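PDB 4WB0: broad specificity aminotransferase from Leishmania mexicana, which probably transfers amino groups between amino acids and 2-oxo acids such as 2-oxoglutarate with the help of pyridoxal 5'-phosphate, accepting a broad range of substrates. Local coordinates for residues K92-D97 with V251-S256; I134-P139 with K154-Y159; E208-M213 with R242-R247. One frame throughout, in Å; residues are numbered along the deposited sequence.

Interaction 1. Residues K92-D97 with V251-S256; sequences KMTYGD and VLLAQS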
loop_
_atom_site.group_PDB
_atom_site.type_symbol
_atom_site.label_atom_id
_atom_site.label_comp_id
_atom_site.label_asym_id
_atom_site.label_seq_id
_atom_site.Cartn_x
_atom_site.Cartn_y
_atom_site.Cartn_z
ATOM N N LYS A 92 -9.188 18.745 6.402
ATOM C CA LYS A 92 -9.763 19.770 7.241
ATOM C C LYS A 92 -9.107 19.820 8.614
ATOM O O LYS A 92 -8.994 20.892 9.201
ATOM C CB LYS A 92 -11.285 19.568 7.377
ATOM C CG LYS A 92 -12.048 20.328 6.293
ATOM C CD LYS A 92 -13.334 19.622 5.822
ATOM C CE LYS A 92 -14.350 19.490 6.940
ATOM N NZ LYS A 92 -15.661 18.960 6.426
ATOM N N MET A 93 -8.707 18.678 9.143
ATOM C CA MET A 93 -8.033 18.642 10.462
ATOM C C MET A 93 -6.707 19.413 10.446
ATOM O O MET A 93 -6.369 20.111 11.394
ATOM C CB MET A 93 -7.751 17.188 10.896
ATOM C CG MET A 93 -7.060 17.031 12.292
ATOM S SD MET A 93 -6.644 15.291 12.623
ATOM C CE MET A 93 -5.214 15.121 11.589
ATOM N N THR A 94 -5.966 19.312 9.350
ATOM C CA THR A 94 -4.665 20.022 9.322
ATOM C C THR A 94 -4.865 21.462 8.867
ATOM O O THR A 94 -4.335 22.356 9.507
ATOM C CB THR A 94 -3.641 19.275 8.504
ATOM O OG1 THR A 94 -2.307 19.891 8.641
ATOM C CG2 THR A 94 -4.061 19.142 7.074
ATOM N N TYR A 95 -5.658 21.735 7.823
ATOM C CA TYR A 95 -5.787 23.146 7.355
ATOM C C TYR A 95 -6.856 23.980 7.991
ATOM O O TYR A 95 -6.886 25.189 7.816
ATOM C CB TYR A 95 -5.960 23.138 5.823
ATOM C CG TYR A 95 -4.653 22.807 5.152
ATOM C CD1 TYR A 95 -3.563 23.660 5.295
ATOM C CD2 TYR A 95 -4.512 21.683 4.408
ATOM C CE1 TYR A 95 -2.352 23.376 4.690
ATOM C CE2 TYR A 95 -3.289 21.356 3.766
ATOM C CZ TYR A 95 -2.216 22.221 3.932
ATOM O OH TYR A 95 -1.047 21.954 3.300
ATOM N N GLY A 96 -7.714 23.379 8.799
ATOM C CA GLY A 96 -8.740 24.179 9.456
ATOM C C GLY A 96 -10.070 24.040 8.733
ATOM O O GLY A 96 -10.123 23.687 7.559
ATOM N N ASP A 97 -11.163 24.302 9.437
ATOM C CA ASP A 97 -12.477 24.251 8.813
ATOM C C ASP A 97 -12.621 25.368 7.765
ATOM O O ASP A 97 -13.596 25.413 7.027
ATOM C CB ASP A 97 -13.568 24.353 9.884
ATOM C CG ASP A 97 -13.365 23.350 11.024
ATOM O OD1 ASP A 97 -12.731 22.295 10.786
ATOM O OD2 ASP A 97 -13.838 23.619 12.157
ATOM N N VAL A 251 1.897 24.085 -0.928
ATOM C CA VAL A 251 2.333 23.117 0.019
ATOM C C VAL A 251 1.942 21.715 -0.466
ATOM O O VAL A 251 0.767 21.478 -0.750
ATOM C CB VAL A 251 1.676 23.326 1.415
ATOM C CG1 VAL A 251 2.038 22.158 2.308
ATOM C CG2 VAL A 251 2.101 24.677 2.044
ATOM N N LEU A 252 2.918 20.811 -0.466
ATOM C CA LEU A 252 2.675 19.373 -0.608
ATOM C C LEU A 252 2.781 18.819 0.826
ATOM O O LEU A 252 3.775 19.092 1.504
ATOM C CB LEU A 252 3.710 18.716 -1.542
ATOM C CG LEU A 252 3.428 17.219 -1.939
ATOM C CD1 LEU A 252 2.143 17.104 -2.753
ATOM C CD2 LEU A 252 4.602 16.698 -2.691
ATOM N N LEU A 253 1.794 18.050 1.293
ATOM C CA LEU A 253 1.806 17.578 2.698
ATOM C C LEU A 253 1.409 16.138 2.835
ATOM O O LEU A 253 0.396 15.706 2.295
ATOM C CB LEU A 253 0.861 18.431 3.536
ATOM C CG LEU A 253 0.878 18.243 5.057
ATOM C CD1 LEU A 253 0.632 19.596 5.688
ATOM C CD2 LEU A 253 -0.184 17.286 5.425
ATOM N N ALA A 254 2.254 15.414 3.548
ATOM C CA ALA A 254 2.067 13.975 3.891
ATOM C C ALA A 254 1.611 13.821 5.329
ATOM O O ALA A 254 2.246 14.314 6.249
ATOM C CB ALA A 254 3.342 13.232 3.661
ATOM N N GLN A 255 0.476 13.154 5.507
ATOM C CA GLN A 255 -0.210 13.076 6.789
ATOM C C GLN A 255 -0.380 11.630 7.216
ATOM O O GLN A 255 -0.735 10.797 6.380
ATOM C CB GLN A 255 -1.541 13.750 6.645
ATOM C CG GLN A 255 -2.409 13.712 7.808
ATOM C CD GLN A 255 -3.690 14.450 7.472
ATOM O OE1 GLN A 255 -4.411 14.078 6.524
ATOM N NE2 GLN A 255 -3.945 15.516 8.190
ATOM N N SER A 256 -0.185 11.374 8.498
ATOM C CA SER A 256 -0.343 10.060 9.146
ATOM C C SER A 256 -1.303 10.107 10.347
ATOM O O SER A 256 -1.291 11.072 11.118
ATOM C CB SER A 256 0.986 9.548 9.613
ATOM O OG SER A 256 0.866 8.329 10.370
HETATM O O HOH W 1 -1.211 20.378 1.151
#

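Interaction 2. Residues I134-P139 with K154-Y159; sequences IYLADP and KDIRTY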
loop_
_atom_site.group_PDB
_atom_site.type_symbol
_atom_site.label_atom_id
_atom_site.label_comp_id
_atom_site.label_asym_id
_atom_site.label_seq_id
_atom_site.Cartn_x
_atom_site.Cartn_y
_atom_site.Cartn_z
ATOM N N ILE A 134 16.988 17.749 -3.376
ATOM C CA ILE A 134 16.009 17.654 -2.306
ATOM C C ILE A 134 16.773 17.671 -0.960
ATOM O O ILE A 134 17.719 16.925 -0.768
ATOM C CB ILE A 134 15.111 16.400 -2.482
ATOM C CG1 ILE A 134 14.001 16.349 -1.430
ATOM C CG2 ILE A 134 15.905 15.138 -2.458
ATOM C CD1 ILE A 134 12.883 15.536 -1.881
ATOM N N TYR A 135 16.373 18.612 -0.097
ATOM C CA TYR A 135 16.987 18.879 1.174
ATOM C C TYR A 135 16.212 18.312 2.319
ATOM O O TYR A 135 14.990 18.566 2.422
ATOM C CB TYR A 135 17.091 20.373 1.390
ATOM C CG TYR A 135 18.141 21.042 0.555
ATOM C CD1 TYR A 135 17.888 21.376 -0.749
ATOM C CD2 TYR A 135 19.380 21.356 1.102
ATOM C CE1 TYR A 135 18.865 21.996 -1.516
ATOM C CE2 TYR A 135 20.340 21.930 0.383
ATOM C CZ TYR A 135 20.079 22.281 -0.938
ATOM O OH TYR A 135 21.042 22.896 -1.694
ATOM N N LEU A 136 16.932 17.587 3.175
ATOM C CA LEU A 136 16.380 16.957 4.378
ATOM C C LEU A 136 17.027 17.582 5.596
ATOM O O LEU A 136 18.116 18.129 5.524
ATOM C CB LEU A 136 16.609 15.441 4.409
ATOM C CG LEU A 136 16.290 14.633 3.140
ATOM C CD1 LEU A 136 16.557 13.129 3.281
ATOM C CD2 LEU A 136 14.898 14.820 2.815
ATOM N N ALA A 137 16.331 17.555 6.716
ATOM C CA ALA A 137 16.924 18.133 7.917
ATOM C C ALA A 137 18.120 17.358 8.385
ATOM O O ALA A 137 18.162 16.125 8.326
ATOM C CB ALA A 137 15.945 18.186 9.028
ATOM N N ASP A 138 19.019 18.098 9.003
ATOM C CA ASP A 138 20.157 17.554 9.703
ATOM C C ASP A 138 19.990 17.655 11.229
ATOM O O ASP A 138 20.142 18.754 11.770
ATOM C CB ASP A 138 21.418 18.310 9.261
ATOM C CG ASP A 138 22.659 17.918 10.055
ATOM O OD1 ASP A 138 22.732 16.769 10.530
ATOM O OD2 ASP A 138 23.572 18.766 10.212
ATOM N N PRO A 139 19.666 16.529 11.921
ATOM C CA PRO A 139 19.341 15.137 11.503
ATOM C C PRO A 139 17.882 14.905 11.110
ATOM O O PRO A 139 17.082 15.843 11.281
ATOM C CB PRO A 139 19.717 14.323 12.750
ATOM C CG PRO A 139 19.530 15.245 13.907
ATOM C CD PRO A 139 19.737 16.660 13.393
ATOM N N LYS A 154 18.214 11.944 -7.046
ATOM C CA LYS A 154 19.610 11.590 -7.164
ATOM C C LYS A 154 20.558 12.562 -6.464
ATOM O O LYS A 154 21.720 12.251 -6.334
ATOM C CB LYS A 154 19.988 11.426 -8.655
ATOM C CG LYS A 154 19.406 10.077 -9.149
ATOM C CD LYS A 154 19.825 9.668 -10.521
ATOM C CE LYS A 154 19.198 8.317 -10.889
ATOM N NZ LYS A 154 19.597 7.883 -12.260
ATOM N N ASP A 155 20.091 13.728 -6.028
ATOM C CA ASP A 155 20.970 14.693 -5.340
ATOM C C ASP A 155 20.266 15.076 -4.051
ATOM O O ASP A 155 19.464 16.027 -4.031
ATOM C CB ASP A 155 21.256 15.940 -6.186
ATOM C CG ASP A 155 22.303 16.893 -5.534
ATOM O OD1 ASP A 155 22.710 16.668 -4.380
ATOM O OD2 ASP A 155 22.715 17.892 -6.165
ATOM N N ILE A 156 20.521 14.282 -3.007
ATOM C CA ILE A 156 19.895 14.462 -1.689
ATOM C C ILE A 156 20.857 15.194 -0.757
ATOM O O ILE A 156 22.009 14.800 -0.610
ATOM C CB ILE A 156 19.528 13.100 -1.089
ATOM C CG1 ILE A 156 18.749 12.254 -2.128
ATOM C CG2 ILE A 156 18.736 13.282 0.240
ATOM C CD1 ILE A 156 18.106 10.953 -1.551
ATOM N N ARG A 157 20.415 16.293 -0.167
ATOM C CA ARG A 157 21.293 17.137 0.603
ATOM C C ARG A 157 20.698 17.383 1.965
ATOM O O ARG A 157 19.587 16.941 2.226
ATOM C CB ARG A 157 21.501 18.456 -0.127
ATOM C CG ARG A 157 22.059 18.303 -1.562
ATOM C CD ARG A 157 22.246 19.695 -2.161
ATOM N NE ARG A 157 22.746 19.629 -3.519
ATOM C CZ ARG A 157 23.068 20.685 -4.265
ATOM N NH1 ARG A 157 22.964 21.925 -3.804
ATOM N NH2 ARG A 157 23.512 20.484 -5.492
ATOM N N THR A 158 21.409 18.139 2.812
ATOM C CA THR A 158 20.896 18.458 4.158
ATOM C C THR A 158 20.860 19.960 4.400
ATOM O O THR A 158 21.693 20.685 3.890
ATOM C CB THR A 158 21.730 17.806 5.260
ATOM O OG1 THR A 158 23.068 18.277 5.192
ATOM C CG2 THR A 158 21.729 16.282 5.094
ATOM N N TYR A 159 19.847 20.430 5.129
ATOM C CA TYR A 159 19.882 21.767 5.704
ATOM C C TYR A 159 20.182 21.626 7.193
ATOM O O TYR A 159 19.643 20.747 7.895
ATOM C CB TYR A 159 18.560 22.542 5.459
ATOM C CG TYR A 159 17.297 21.913 5.938
ATOM C CD1 TYR A 159 16.824 22.143 7.221
ATOM C CD2 TYR A 159 16.551 21.110 5.094
ATOM C CE1 TYR A 159 15.650 21.545 7.662
ATOM C CE2 TYR A 159 15.373 20.518 5.523
ATOM C CZ TYR A 159 14.939 20.740 6.811
ATOM O OH TYR A 159 13.766 20.157 7.203
#

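Interaction 3. Residues E208-M213 with R242-R247; sequences EIASLM and RLFARR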
loop_
_atom_site.group_PDB
_atom_site.type_symbol
_atom_site.label_atom_id
_atom_site.label_comp_id
_atom_site.label_asym_id
_atom_site.label_seq_id
_atom_site.Cartn_x
_atom_site.Cartn_y
_atom_site.Cartn_z
ATOM N N GLU A 208 9.453 33.534 8.909
ATOM C CA GLU A 208 10.689 33.865 8.193
ATOM C C GLU A 208 11.053 32.777 7.183
ATOM O O GLU A 208 11.508 33.078 6.085
ATOM C CB GLU A 208 11.879 34.049 9.135
ATOM C CG GLU A 208 11.848 35.242 10.067
ATOM C CD GLU A 208 13.138 35.306 10.904
ATOM O OE1 GLU A 208 13.059 35.196 12.154
ATOM O OE2 GLU A 208 14.242 35.420 10.311
ATOM N N ILE A 209 10.881 31.519 7.564
ATOM C CA ILE A 209 11.139 30.421 6.653
ATOM C C ILE A 209 10.219 30.494 5.432
ATOM O O ILE A 209 10.674 30.355 4.301
ATOM C CB ILE A 209 10.981 29.042 7.367
ATOM C CG1 ILE A 209 12.073 28.855 8.404
ATOM C CG2 ILE A 209 11.082 27.914 6.356
ATOM C CD1 ILE A 209 11.770 27.704 9.310
ATOM N N ALA A 210 8.943 30.784 5.653
ATOM C CA ALA A 210 7.997 30.944 4.536
ATOM C C ALA A 210 8.455 32.017 3.532
ATOM O O ALA A 210 8.347 31.842 2.309
ATOM C CB ALA A 210 6.607 31.316 5.080
ATOM N N SER A 211 8.850 33.172 4.051
ATOM C CA SER A 211 9.319 34.260 3.187
ATOM C C SER A 211 10.552 33.856 2.380
ATOM O O SER A 211 10.699 34.307 1.238
ATOM C CB SER A 211 9.600 35.545 4.000
ATOM O OG SER A 211 8.377 36.063 4.523
ATOM N N LEU A 212 11.440 33.051 2.952
ATOM C CA LEU A 212 12.619 32.558 2.213
ATOM C C LEU A 212 12.235 31.545 1.163
ATOM O O LEU A 212 12.784 31.557 0.082
ATOM C CB LEU A 212 13.644 31.922 3.145
ATOM C CG LEU A 212 14.269 32.873 4.173
ATOM C CD1 LEU A 212 15.140 32.053 5.134
ATOM C CD2 LEU A 212 15.103 33.920 3.500
ATOM N N MET A 213 11.289 30.661 1.502
ATOM C CA MET A 213 10.840 29.676 0.549
ATOM C C MET A 213 10.215 30.413 -0.648
ATOM O O MET A 213 10.435 30.041 -1.798
ATOM C CB MET A 213 9.836 28.700 1.172
ATOM C CG MET A 213 10.434 27.802 2.240
ATOM S SD MET A 213 11.644 26.634 1.564
ATOM C CE MET A 213 12.438 26.019 3.032
ATOM N N ARG A 242 -0.758 25.918 8.287
ATOM C CA ARG A 242 -1.800 26.899 8.040
ATOM C C ARG A 242 -1.170 28.238 7.627
ATOM O O ARG A 242 -1.695 28.952 6.801
ATOM C CB ARG A 242 -2.668 27.051 9.263
ATOM C CG ARG A 242 -3.568 25.811 9.457
ATOM C CD ARG A 242 -4.393 25.863 10.705
ATOM N NE ARG A 242 -5.018 24.559 10.952
ATOM C CZ ARG A 242 -5.910 24.344 11.910
ATOM N NH1 ARG A 242 -6.285 25.327 12.736
ATOM N NH2 ARG A 242 -6.399 23.127 12.084
ATOM N N LEU A 243 -0.022 28.521 8.198
ATOM C CA LEU A 243 0.721 29.743 7.878
ATOM C C LEU A 243 1.161 29.699 6.433
ATOM O O LEU A 243 0.955 30.663 5.669
ATOM C CB LEU A 243 1.952 29.890 8.770
ATOM C CG LEU A 243 2.875 31.051 8.379
ATOM C CD1 LEU A 243 2.185 32.344 8.650
ATOM C CD2 LEU A 243 4.106 30.978 9.244
ATOM N N PHE A 244 1.726 28.568 6.045
ATOM C CA PHE A 244 2.310 28.454 4.714
ATOM C C PHE A 244 1.202 28.515 3.675
ATOM O O PHE A 244 1.356 29.159 2.618
ATOM C CB PHE A 244 3.128 27.148 4.577
ATOM C CG PHE A 244 4.581 27.249 5.068
ATOM C CD1 PHE A 244 4.888 27.851 6.242
ATOM C CD2 PHE A 244 5.599 26.654 4.362
ATOM C CE1 PHE A 244 6.170 27.934 6.691
ATOM C CE2 PHE A 244 6.919 26.700 4.837
ATOM C CZ PHE A 244 7.189 27.351 6.002
ATOM N N ALA A 245 0.055 27.943 4.012
ATOM C CA ALA A 245 -1.113 28.040 3.152
ATOM C C ALA A 245 -1.530 29.507 3.021
ATOM O O ALA A 245 -1.762 30.014 1.917
ATOM C CB ALA A 245 -2.235 27.201 3.706
ATOM N N ARG A 246 -1.641 30.196 4.162
ATOM C CA ARG A 246 -2.088 31.599 4.179
ATOM C C ARG A 246 -1.088 32.488 3.378
ATOM O O ARG A 246 -1.448 33.467 2.681
ATOM C CB ARG A 246 -2.199 32.098 5.613
ATOM C CG ARG A 246 -2.999 33.364 5.810
ATOM C CD ARG A 246 -3.458 33.474 7.292
ATOM N NE ARG A 246 -2.480 32.895 8.223
ATOM C CZ ARG A 246 -2.685 31.821 8.997
ATOM N NH1 ARG A 246 -3.842 31.159 9.004
ATOM N NH2 ARG A 246 -1.718 31.401 9.784
ATOM N N ARG A 247 0.171 32.132 3.449
ATOM C CA ARG A 247 1.226 32.906 2.727
ATOM C C ARG A 247 1.250 32.598 1.197
ATOM O O ARG A 247 1.989 33.244 0.445
ATOM C CB ARG A 247 2.617 32.600 3.256
ATOM C CG ARG A 247 2.972 33.085 4.662
ATOM C CD ARG A 247 2.972 34.573 4.860
ATOM N NE ARG A 247 3.831 35.277 3.904
ATOM C CZ ARG A 247 5.129 35.521 4.062
ATOM N NH1 ARG A 247 5.806 35.159 5.148
ATOM N NH2 ARG A 247 5.741 36.175 3.113
#

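Interaction 1. Residues K92-D97 with V251-S256
Gln-255 and Thr-94 overlap alongside, each pointing past the other, where the last turn of helix 84-95 lies beside strand 252-256. Here the packing is close: NE2 of Gln-255 stands 3.8 Å from CB of Thr-94, and CE of Met-93 reaches to 3.6 Å from NE2 of Gln-255. Met-93 runs straight through CG and SD and then bends at its last torsion (chi3 76°), which swings the methyl toward the amide. That amide is also fixed by polar partners beyond the two segments, since NE2 bonds to Ala-90 O and OE1 to Thr-270 OG1. The Thr-94 hydroxyl lacks such a partner; its OG1 has CD1 of Leu-253 at 4.2 Å and is buried without a hydrogen bond in the model. Strand 252-256 belongs to the mixed, mainly parallel sheet of the large domain in this aminotransferase family, and the contact lays a helix end against one face of that sheet, with Val-251, Leu-253 and Gln-255 directed to the helix and Leu-252 turned from it. The Tyr-95 end is tight as well: the ring carries its hydroxyl toward the strand, so that OH lies 3.2 Å from CG1 of Val-251, while CZ keeps 4.3 Å from CD1 of Leu-253. One buried water bridges Tyr-95 OH (2.7 Å) and Val-251 O (3.0 Å), donating to the carbonyl. The loose side lies at partly exposed Lys-92, directed away from the strand, and past Gly-96, whose positive phi of 100° ends the helix, at the exposed, poorly ordered Asp-97; neither touches strand 252-256.

Interaction 2. Residues I134-P139 with K154-Y159
Arg-157 runs out along Tyr-135 from the neighbouring strand of a parallel pair. Followed outward, its CB sits over one face of the Tyr-135 ring, 4.0 Å from the centroid and offset toward the rim, a CH-pi contact. The chain then runs extended from CG to NE, which carries CD along the ring until it is 3.6 Å from CZ of Tyr-135. NE turns to the carboxylate of Asp-155, meeting OD1 in the guanidinium plane but from above the carboxylate plane, while NH2 forms a salt bridge of 2.8 Å to Asp-155 OD2. NH1, at the other end, donates to the Tyr-135 hydroxyl oxygen with a bond of 3.0 Å from NH1 to OH. The guanidinium, 75° from the ring plane, is thus held from two directions and its rotation restricted. Strands 134-138 and 156-163 are joined through helix 142-150 as a beta-alpha-beta unit; the short segments diverge by 43° in direction, yet backbone bonds continue from Ile-134 N to Asp-155 O through to Asp-138 N and Tyr-159 O. On the face that carries Tyr-135 and Arg-157, Tyr-159 has CG in the crowded position between N and C (chi1 57°), and its ring folds back over Ala-137, with CA of Ala-137 3.6 Å from the ring centroid. Its hydroxyl bonds to Leu-188 O on strand 186-190. The other face is aliphatic where CD1 of Leu-136 meets CG2 of Ile-156 at 3.7 Å, and Ile-156 also rests on Tyr-145 and Val-148 of the connecting helix.

Interaction 3. Residues E208-M213 with R242-R247
Ile-209 approaches Phe-244 at the ring edge: its CG2 methyl lies 3.9 Å from CZ of the phenyl group, close to the ring plane. One residue on, Ala-210 turns to the ring's face. Its CB stands 4.1 Å from the Phe-244 centroid and 24° off the normal, a CH-pi contact displaced toward the rim, and the same methyl is 3.9 Å from NH1 of Arg-247. Consistent with the small side chain, the CA atoms of Ala-210 and Phe-244 are 6.2 Å apart. Next, Ser-211 supplies the polar contact. Arg-247, bent at its second and third torsions, curls its guanidinium back to helix 203-215 and grips OG end-on: NH1 donates to Ser-211 OG at 2.8 Å (N-H...O angle 151°) and NH2 to the same oxygen at 3.0 Å (141°). The two N-H bonds thus converge on one oxygen held in the guanidinium plane. NH1 has a further acceptor in Asn-207 OD1, a turn earlier on helix 203-215. This pair of helices, 203-215 and 239-246, lies against the central sheet, where Phe-244 packs on Leu-189 of strand 186-190 and on Phe-222 of strand 219-224, Met-213 packs on Phe-187 of strand 186-190, and Ile-209 leans on Phe-171 and Met-174 of helix 171-180.

How the interactions relate
Interactions 1 and 3 touch directly: Arg-242 of helix 239-246 reaches the end of helix 84-95, with NE 2.7 Å from Thr-94 O and NH2 3.1 Å from Met-93 O, both probable hydrogen bonds. Their centres lie about 15 Å apart, and Phe-244 also packs on Val-251, which precedes strand 252-256. Interaction 2 touches neither: its centre is about 23 Å from that of interaction 1 and about 20 Å from that of interaction 3, with nearest atoms about 8 Å and 7 Å away. Strand 134-138 nevertheless shares the sheet with strand 252-256 through strands 186-190 and 219-224. Along the chain, interactions 2 and 3 both fall inside the loop closed by interaction 1.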